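Local atomic coordinates of aldehyde dehydrogenase (Anabaena variabilis, PDB entry 4H7N), a protein that probably oxidises aldehydes to carboxylic acids with NAD+ as the electron acceptor. Residues S244-L247 with E248-T251; S277-E280 with E281-Q285; I321-A324 with V325-A329. All blocks are in the same frame, centred on the assembly; numbering follows the deposited sequence.

Contact 1. Residues S244-L247 with E248-T251; sequences SANL and ELAT
The backbone oxygen L247 O takes two bonds from one residue, T251. The hydroxyl T251 OG1 donates to L247 O at 2.8 Å and lies in the carbonyl plane. The amide T251 N donates to L247 O at 2.9 Å from above that plane. The hydroxyl can turn back on the preceding turn because OG1 sits between the backbone N and the carbonyl carbon (chi1 55°). The methyl T251 CG2 also packs on the same carbonyl oxygen. T251 OG1 has a second polar partner in K289 NZ, which also forms a salt bridge with E248 OE2.

One turn back, N246 is the N-cap of helix 247-259. Its OD1 accepts from L249 N at 3.2 Å. The N-H points almost straight at the oxygen (169°), but the donor stands well above the amide plane and not on a lone pair. The N246 CG lies opposite the backbone N (chi1 178°), which swings the amide forward over the first turn. There it crosses the L249 side chain, and N246 ND2 lies 3.4 Å from L249 CD1. The main chain adds the first regular helical bond, A250 N to N246 O at 2.9 Å, in the carbonyl plane.

This is a capped helix start that follows strand 237-241. L247 and T251 face helix 279-292, where they touch E281, F282 and Q285. A245 and A250 pack on F397 of strand 393-397. L249 meets W471 of the second subunit, so the helix start also reaches the dimer interface.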
ATOM      1  N   SER A 244      33.353  13.355 -16.974  1.00 32.98           N
ATOM      2  CA  SER A 244      34.356  13.088 -15.937  1.00 34.01           C
ATOM      3  C   SER A 244      34.441  11.617 -15.460  1.00 33.25           C
ATOM      4  O   SER A 244      35.240  11.298 -14.572  1.00 32.13           O
ATOM      5  CB  SER A 244      34.056  13.957 -14.707  1.00 34.40           C
ATOM      6  OG  SER A 244      32.811  13.625 -14.112  1.00 30.57           O
ATOM      7  N   ALA A 245      33.604  10.737 -16.006  1.00 31.01           N
ATOM      8  CA  ALA A 245      33.510   9.356 -15.457  1.00 31.13           C
ATOM      9  C   ALA A 245      34.805   8.566 -15.560  1.00 31.12           C
ATOM     10  O   ALA A 245      35.605   8.827 -16.425  1.00 32.73           O
ATOM     11  CB  ALA A 245      32.414   8.567 -16.168  1.00 29.90           C
ATOM     12  N   ASN A 246      34.950   7.533 -14.727  1.00 30.99           N
ATOM     13  CA  ASN A 246      36.028   6.557 -14.874  1.00 31.93           C
ATOM     14  C   ASN A 246      35.529   5.521 -15.884  1.00 32.74           C
ATOM     15  O   ASN A 246      34.701   4.665 -15.533  1.00 32.01           O
ATOM     16  CB  ASN A 246      36.358   5.889 -13.529  1.00 31.79           C
ATOM     17  CG  ASN A 246      37.454   4.829 -13.628  1.00 32.69           C
ATOM     18  OD1 ASN A 246      37.644   4.190 -14.658  1.00 32.14           O
ATOM     19  ND2 ASN A 246      38.158   4.608 -12.520  1.00 33.29           N
ATOM     20  N   LEU A 247      36.003   5.613 -17.127  1.00 31.45           N
ATOM     21  CA  LEU A 247      35.449   4.797 -18.224  1.00 31.28           C
ATOM     22  C   LEU A 247      35.747   3.315 -18.107  1.00 30.99           C
ATOM     23  O   LEU A 247      35.001   2.493 -18.642  1.00 28.62           O
ATOM     24  CB  LEU A 247      35.956   5.281 -19.580  1.00 34.17           C
ATOM     25  CG  LEU A 247      35.542   6.718 -19.920  1.00 36.43           C
ATOM     26  CD1 LEU A 247      36.157   7.098 -21.268  1.00 38.00           C
ATOM     27  CD2 LEU A 247      34.033   6.868 -19.922  1.00 34.41           C
ATOM     28  N   GLU A 248      36.883   2.985 -17.482  1.00 31.75           N
ATOM     29  CA  GLU A 248      37.259   1.609 -17.263  1.00 34.23           C
ATOM     30  C   GLU A 248      36.253   0.897 -16.350  1.00 31.48           C
ATOM     31  O   GLU A 248      35.810  -0.220 -16.652  1.00 29.70           O
ATOM     32  CB  GLU A 248      38.688   1.564 -16.682  1.00 40.61           C
ATOM     33  CG  GLU A 248      39.138   0.182 -16.282  1.00 47.00           C
ATOM     34  CD  GLU A 248      39.255  -0.756 -17.471  1.00 50.43           C
ATOM     35  OE1 GLU A 248      39.799  -0.345 -18.522  1.00 61.75           O
ATOM     36  OE2 GLU A 248      38.824  -1.909 -17.346  1.00 47.31           O
ATOM     37  N   LEU A 249      35.891   1.542 -15.229  1.00 28.59           N
ATOM     38  CA  LEU A 249      34.896   1.014 -14.348  1.00 27.45           C
ATOM     39  C   LEU A 249      33.518   1.101 -15.003  1.00 26.07           C
ATOM     40  O   LEU A 249      32.712   0.174 -14.914  1.00 24.06           O
ATOM     41  CB  LEU A 249      34.879   1.798 -13.012  1.00 29.09           C
ATOM     42  CG  LEU A 249      36.163   1.602 -12.166  1.00 30.36           C
ATOM     43  CD1 LEU A 249      36.075   2.442 -10.873  1.00 31.01           C
ATOM     44  CD2 LEU A 249      36.474   0.133 -11.829  1.00 31.02           C
ATOM     45  N   ALA A 250      33.237   2.209 -15.666  1.00 25.75           N
ATOM     46  CA  ALA A 250      31.889   2.383 -16.246  1.00 25.61           C
ATOM     47  C   ALA A 250      31.596   1.311 -17.306  1.00 25.38           C
ATOM     48  O   ALA A 250      30.478   0.784 -17.385  1.00 24.29           O
ATOM     49  CB  ALA A 250      31.735   3.772 -16.843  1.00 25.52           C
ATOM     50  N   THR A 251      32.599   0.991 -18.138  1.00 25.95           N
ATOM     51  CA  THR A 251      32.366   0.004 -19.189  1.00 25.05           C
ATOM     52  C   THR A 251      32.236  -1.395 -18.578  1.00 26.13           C
ATOM     53  O   THR A 251      31.384  -2.160 -19.021  1.00 26.39           O
ATOM     54  CB  THR A 251      33.419   0.042 -20.314  1.00 26.20           C
ATOM     55  OG1 THR A 251      34.720  -0.098 -19.743  1.00 27.64           O
ATOM     56  CG2 THR A 251      33.323   1.325 -21.117  1.00 26.74           C
TER

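Contact 2. Residues S277-E280 with E281-Q285; sequences SKFE and EFYHQ
F279 and Y283, one helical turn apart, form an edge-to-face aromatic pair. The edge of the Y283 ring points at the face of F279, with ring centroids 5.1 Å apart and planes at 60°. Y283 CD2 stands over that face toward its rim, and Y283 CE2 lies 3.6 Å from F279 CE2. The Y283 ring folds back because its CG sits between the backbone N and the carbonyl carbon (chi1 80°). An alanine at F279 is likely to leave the Y283 edge without the face it rests on, and that ring freer to turn.

The main chain bonds F282 N to K278 O, Y283 N to F279 O and H284 N to E280 O. A water bridges the helix start, donating to S277 O and accepting from E281 N.

K278 and E281 run side by side, with K278 NZ 4.5 Å from E281 OE1, too far for a salt bridge. The E280 and H284 side chains cross at an angle, E280 CG 3.7 Å from H284 CD2.

F279 packs on V372 of strand 369-375 and F282 on V274 of strand 269-275. The side-chain contact thus rests mainly on aromatic packing, and nearby opposite charges probably add little.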
ATOM      1  N   SER A 277      31.756  13.873 -25.950  1.00 36.06           N
ATOM      2  CA  SER A 277      33.216  13.870 -26.035  1.00 37.58           C
ATOM      3  C   SER A 277      33.861  12.540 -25.626  1.00 37.48           C
ATOM      4  O   SER A 277      35.038  12.325 -25.923  1.00 37.96           O
ATOM      5  CB  SER A 277      33.823  14.986 -25.169  1.00 38.91           C
ATOM      6  OG  SER A 277      33.493  14.786 -23.796  1.00 38.40           O
ATOM      7  N   LYS A 278      33.135  11.669 -24.924  1.00 35.64           N
ATOM      8  CA  LYS A 278      33.696  10.358 -24.502  1.00 35.73           C
ATOM      9  C   LYS A 278      33.005   9.186 -25.182  1.00 34.34           C
ATOM     10  O   LYS A 278      33.323   8.019 -24.934  1.00 33.05           O
ATOM     11  CB  LYS A 278      33.523  10.172 -22.991  1.00 34.68           C
ATOM     12  CG  LYS A 278      34.155  11.278 -22.182  1.00 36.66           C
ATOM     13  CD  LYS A 278      35.667  11.293 -22.385  1.00 40.36           C
ATOM     14  CE  LYS A 278      36.307  12.300 -21.450  1.00 42.25           C
ATOM     15  NZ  LYS A 278      37.717  12.539 -21.817  1.00 46.21           N
ATOM     16  N   PHE A 279      32.065   9.511 -26.045  1.00 33.84           N
ATOM     17  CA  PHE A 279      31.169   8.539 -26.635  1.00 34.55           C
ATOM     18  C   PHE A 279      31.910   7.441 -27.422  1.00 35.51           C
ATOM     19  O   PHE A 279      31.736   6.229 -27.167  1.00 33.62           O
ATOM     20  CB  PHE A 279      30.162   9.294 -27.506  1.00 35.49           C
ATOM     21  CG  PHE A 279      29.342   8.396 -28.372  1.00 36.88           C
ATOM     22  CD1 PHE A 279      28.387   7.588 -27.826  1.00 36.50           C
ATOM     23  CD2 PHE A 279      29.541   8.370 -29.748  1.00 38.19           C
ATOM     24  CE1 PHE A 279      27.628   6.753 -28.621  1.00 37.65           C
ATOM     25  CE2 PHE A 279      28.802   7.538 -30.543  1.00 38.73           C
ATOM     26  CZ  PHE A 279      27.840   6.719 -29.977  1.00 38.50           C
ATOM     27  N   GLU A 280      32.760   7.876 -28.342  1.00 37.58           N
ATOM     28  CA  GLU A 280      33.491   6.984 -29.227  1.00 39.70           C
ATOM     29  C   GLU A 280      34.406   6.047 -28.414  1.00 39.86           C
ATOM     30  O   GLU A 280      34.397   4.824 -28.576  1.00 38.02           O
ATOM     31  CB  GLU A 280      34.307   7.800 -30.252  1.00 42.70           C
ATOM     32  CG  GLU A 280      35.252   6.922 -31.069  1.00 47.26           C
ATOM     33  CD  GLU A 280      36.082   7.654 -32.128  1.00 51.42           C
ATOM     34  OE1 GLU A 280      36.151   8.904 -32.100  1.00 56.94           O
ATOM     35  OE2 GLU A 280      36.713   6.962 -32.969  1.00 52.56           O
ATOM     36  N   GLU A 281      35.180   6.645 -27.524  1.00 38.51           N
ATOM     37  CA  GLU A 281      36.113   5.922 -26.656  1.00 39.57           C
ATOM     38  C   GLU A 281      35.402   4.867 -25.776  1.00 36.65           C
ATOM     39  O   GLU A 281      35.857   3.724 -25.586  1.00 33.21           O
ATOM     40  CB  GLU A 281      36.768   7.000 -25.813  1.00 43.22           C
ATOM     41  CG  GLU A 281      37.755   6.619 -24.750  1.00 48.11           C
ATOM     42  CD  GLU A 281      38.313   7.887 -24.097  1.00 50.95           C
ATOM     43  OE1 GLU A 281      38.037   9.037 -24.583  1.00 55.31           O
ATOM     44  OE2 GLU A 281      39.029   7.718 -23.105  1.00 55.47           O
ATOM     45  N   PHE A 282      34.264   5.274 -25.245  1.00 34.73           N
ATOM     46  CA  PHE A 282      33.439   4.404 -24.438  1.00 32.10           C
ATOM     47  C   PHE A 282      32.904   3.217 -25.230  1.00 31.34           C
ATOM     48  O   PHE A 282      33.012   2.082 -24.779  1.00 31.73           O
ATOM     49  CB  PHE A 282      32.259   5.203 -23.874  1.00 30.84           C
ATOM     50  CG  PHE A 282      31.296   4.380 -23.090  1.00 29.80           C
ATOM     51  CD1 PHE A 282      30.233   3.777 -23.704  1.00 30.43           C
ATOM     52  CD2 PHE A 282      31.418   4.263 -21.710  1.00 30.77           C
ATOM     53  CE1 PHE A 282      29.329   3.019 -22.976  1.00 30.69           C
ATOM     54  CE2 PHE A 282      30.516   3.495 -20.974  1.00 29.82           C
ATOM     55  CZ  PHE A 282      29.473   2.878 -21.614  1.00 29.45           C
ATOM     56  N   TYR A 283      32.311   3.437 -26.392  1.00 30.28           N
ATOM     57  CA  TYR A 283      31.690   2.306 -27.032  1.00 31.47           C
ATOM     58  C   TYR A 283      32.737   1.314 -27.561  1.00 32.07           C
ATOM     59  O   TYR A 283      32.492   0.110 -27.552  1.00 30.09           O
ATOM     60  CB  TYR A 283      30.625   2.697 -28.063  1.00 32.75           C
ATOM     61  CG  TYR A 283      31.033   3.130 -29.427  1.00 36.01           C
ATOM     62  CD1 TYR A 283      31.519   2.223 -30.341  1.00 39.39           C
ATOM     63  CD2 TYR A 283      30.817   4.439 -29.849  1.00 39.88           C
ATOM     64  CE1 TYR A 283      31.850   2.604 -31.620  1.00 43.35           C
ATOM     65  CE2 TYR A 283      31.136   4.850 -31.133  1.00 42.52           C
ATOM     66  CZ  TYR A 283      31.657   3.929 -32.024  1.00 45.20           C
ATOM     67  OH  TYR A 283      32.016   4.300 -33.309  1.00 49.47           O
ATOM     68  N   HIS A 284      33.899   1.814 -27.961  1.00 33.69           N
ATOM     69  CA  HIS A 284      34.987   0.926 -28.337  1.00 36.20           C
ATOM     70  C   HIS A 284      35.496   0.101 -27.188  1.00 35.11           C
ATOM     71  O   HIS A 284      35.774  -1.098 -27.350  1.00 33.46           O
ATOM     72  CB  HIS A 284      36.128   1.699 -28.959  1.00 39.68           C
ATOM     73  CG  HIS A 284      35.854   2.081 -30.372  1.00 43.00           C
ATOM     74  ND1 HIS A 284      35.526   1.151 -31.336  1.00 47.81           N
ATOM     75  CD2 HIS A 284      35.847   3.282 -30.984  1.00 45.92           C
ATOM     76  CE1 HIS A 284      35.337   1.766 -32.492  1.00 48.42           C
ATOM     77  NE2 HIS A 284      35.524   3.059 -32.304  1.00 49.92           N
ATOM     78  N   GLN A 285      35.578   0.702 -26.011  1.00 36.03           N
ATOM     79  CA  GLN A 285      35.984  -0.098 -24.866  1.00 35.48           C
ATOM     80  C   GLN A 285      34.878  -1.134 -24.523  1.00 33.12           C
ATOM     81  O   GLN A 285      35.155  -2.313 -24.232  1.00 31.79           O
ATOM     82  CB  GLN A 285      36.429   0.778 -23.698  1.00 36.69           C
ATOM     83  CG  GLN A 285      37.051  -0.079 -22.624  1.00 39.47           C
ATOM     84  CD  GLN A 285      37.456   0.651 -21.359  1.00 42.45           C
ATOM     85  OE1 GLN A 285      37.894  -0.002 -20.419  1.00 45.52           O
ATOM     86  NE2 GLN A 285      37.307   1.974 -21.313  1.00 42.15           N
TER
HETATM   87  O   HOH W   1      35.667   9.632 -27.177  1.00 33.77           O

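Contact 3. Residues I321-A324 with V325-A329; sequences ILDA and VEKGA
D323 and K327 reach across the last turn of helix 311-326, which a Schellman motif closes. The two side chains cross at an angle. The D323 carboxylate is carried toward the helix end because its CG points away from the backbone N (chi1 167°). K327 runs extended beyond CG and lays its aliphatic part past the D323 backbone, with K327 CG against D323 O. At the far end K327 NZ forms a salt bridge with D323 OD1 at 2.9 Å. D323 OD1 accepts through its syn lone pair, on the side of the other carboxylate oxygen.

D323 OD2 also accepts from K359 N and K327 NZ donates to S357 O, both in the loop after strand 349-352. The pair thus ties the helix end to that loop, and M358 packs against both side chains. The K359 N bond probably steadies the negative carboxylate.

The regular helical pattern holds up to E326. V325 N donates to I321 O and E326 N to L322 O, both nearly straight. After that, K327 N makes only weak bonds, to D323 O and to A324 O. G328 then takes a positive phi (115°). A CB there would collide with the carbonyl oxygen of K327, so only a glycine fits this backbone comfortably.

The chain now turns into strand 330-333. A324 and A329 come together on the inner side, both against M351 of strand 349-352. A324 CB lies 3.8 Å from A329 CB, an apolar contact inside the Schellman turn. The motif is closed by G328 N to V325 O at 3.0 Å and by A329 N, which donates to A324 O at 2.9 Å from above its carbonyl plane.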
ATOM      1  N   ILE A 321      15.886  -5.976 -32.350  1.00 32.21           N
ATOM      2  CA  ILE A 321      17.096  -5.848 -33.163  1.00 33.64           C
ATOM      3  C   ILE A 321      16.714  -5.486 -34.606  1.00 33.54           C
ATOM      4  O   ILE A 321      17.238  -4.529 -35.183  1.00 32.79           O
ATOM      5  CB  ILE A 321      17.950  -7.154 -33.149  1.00 35.29           C
ATOM      6  CG1 ILE A 321      18.479  -7.447 -31.779  1.00 35.87           C
ATOM      7  CG2 ILE A 321      19.149  -7.047 -34.083  1.00 38.56           C
ATOM      8  CD1 ILE A 321      19.075  -8.823 -31.656  1.00 36.81           C
ATOM      9  N   LEU A 322      15.769  -6.213 -35.178  1.00 36.81           N
ATOM     10  CA  LEU A 322      15.290  -5.864 -36.536  1.00 37.70           C
ATOM     11  C   LEU A 322      14.670  -4.476 -36.661  1.00 37.81           C
ATOM     12  O   LEU A 322      14.983  -3.726 -37.604  1.00 37.71           O
ATOM     13  CB  LEU A 322      14.289  -6.899 -37.036  1.00 40.70           C
ATOM     14  CG  LEU A 322      14.864  -8.298 -37.274  1.00 44.24           C
ATOM     15  CD1 LEU A 322      13.725  -9.267 -37.578  1.00 48.21           C
ATOM     16  CD2 LEU A 322      15.898  -8.356 -38.391  1.00 44.57           C
ATOM     17  N   ASP A 323      13.799  -4.112 -35.723  1.00 36.16           N
ATOM     18  CA  ASP A 323      13.199  -2.748 -35.738  1.00 36.51           C
ATOM     19  C   ASP A 323      14.326  -1.696 -35.694  1.00 36.00           C
ATOM     20  O   ASP A 323      14.300  -0.698 -36.425  1.00 35.19           O
ATOM     21  CB  ASP A 323      12.243  -2.586 -34.543  1.00 35.56           C
ATOM     22  CG  ASP A 323      11.826  -1.143 -34.310  1.00 37.63           C
ATOM     23  OD1 ASP A 323      10.933  -0.643 -35.034  1.00 38.25           O
ATOM     24  OD2 ASP A 323      12.367  -0.492 -33.389  1.00 34.96           O
ATOM     25  N   ALA A 324      15.322  -1.927 -34.823  1.00 34.62           N
ATOM     26  CA  ALA A 324      16.473  -1.019 -34.695  1.00 34.32           C
ATOM     27  C   ALA A 324      17.252  -0.857 -36.004  1.00 36.10           C
ATOM     28  O   ALA A 324      17.520   0.270 -36.451  1.00 36.20           O
ATOM     29  CB  ALA A 324      17.413  -1.481 -33.583  1.00 34.84           C
ATOM     30  N   VAL A 325      17.597  -1.987 -36.608  1.00 35.95           N
ATOM     31  CA  VAL A 325      18.316  -1.991 -37.870  1.00 37.57           C
ATOM     32  C   VAL A 325      17.497  -1.313 -38.979  1.00 39.66           C
ATOM     33  O   VAL A 325      18.001  -0.427 -39.665  1.00 40.79           O
ATOM     34  CB  VAL A 325      18.783  -3.412 -38.257  1.00 37.54           C
ATOM     35  CG1 VAL A 325      19.258  -3.458 -39.717  1.00 40.34           C
ATOM     36  CG2 VAL A 325      19.909  -3.865 -37.319  1.00 36.78           C
ATOM     37  N   GLU A 326      16.228  -1.674 -39.120  1.00 40.98           N
ATOM     38  CA  GLU A 326      15.361  -0.961 -40.051  1.00 44.35           C
ATOM     39  C   GLU A 326      15.428   0.567 -39.860  1.00 42.51           C
ATOM     40  O   GLU A 326      15.308   1.299 -40.811  1.00 43.20           O
ATOM     41  CB  GLU A 326      13.913  -1.467 -39.921  1.00 48.27           C
ATOM     42  CG  GLU A 326      12.826  -0.582 -40.541  1.00 55.48           C
ATOM     43  CD  GLU A 326      12.802  -0.624 -42.057  1.00 64.80           C
ATOM     44  OE1 GLU A 326      13.697  -1.280 -42.654  1.00 70.93           O
ATOM     45  OE2 GLU A 326      11.888   0.001 -42.665  1.00 71.76           O
ATOM     46  N   LYS A 327      15.603   1.042 -38.626  1.00 39.32           N
ATOM     47  CA  LYS A 327      15.552   2.472 -38.350  1.00 40.53           C
ATOM     48  C   LYS A 327      16.930   3.128 -38.326  1.00 41.44           C
ATOM     49  O   LYS A 327      17.055   4.291 -37.938  1.00 41.80           O
ATOM     50  CB  LYS A 327      14.794   2.702 -37.034  1.00 39.35           C
ATOM     51  CG  LYS A 327      13.304   2.482 -37.216  1.00 40.62           C
ATOM     52  CD  LYS A 327      12.534   2.555 -35.921  1.00 39.80           C
ATOM     53  CE  LYS A 327      11.036   2.477 -36.230  1.00 42.35           C
ATOM     54  NZ  LYS A 327      10.346   2.147 -34.946  1.00 43.89           N
ATOM     55  N   GLY A 328      17.962   2.376 -38.705  1.00 40.05           N
ATOM     56  CA  GLY A 328      19.278   2.946 -38.926  1.00 40.27           C
ATOM     57  C   GLY A 328      20.344   2.465 -37.964  1.00 38.91           C
ATOM     58  O   GLY A 328      21.481   2.866 -38.104  1.00 38.63           O
ATOM     59  N   ALA A 329      20.014   1.623 -36.984  1.00 37.90           N
ATOM     60  CA  ALA A 329      21.026   1.250 -35.960  1.00 36.25           C
ATOM     61  C   ALA A 329      22.223   0.551 -36.622  1.00 37.03           C
ATOM     62  O   ALA A 329      22.078  -0.056 -37.675  1.00 35.90           O
ATOM     63  CB  ALA A 329      20.416   0.369 -34.890  1.00 35.46           C
TER

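Overall arrangement
The three contacts follow one another along the chain and mark helix ends beside the seven-stranded mixed sheet. Contacts 1 and 2 are the starts of helices 247-259 and 279-292. Their centres are 10 Å apart and they touch: T251 CG2 lies 3.6 Å from F282 CE2. Contact 3 ends helix 311-326, the next helix after 279-292. Its centre is about 21 Å from that of contact 2 and about 28 Å from that of contact 1, and it touches neither. All three lie away from the predicted active-site residue E232, and only contact 1 touches the second subunit.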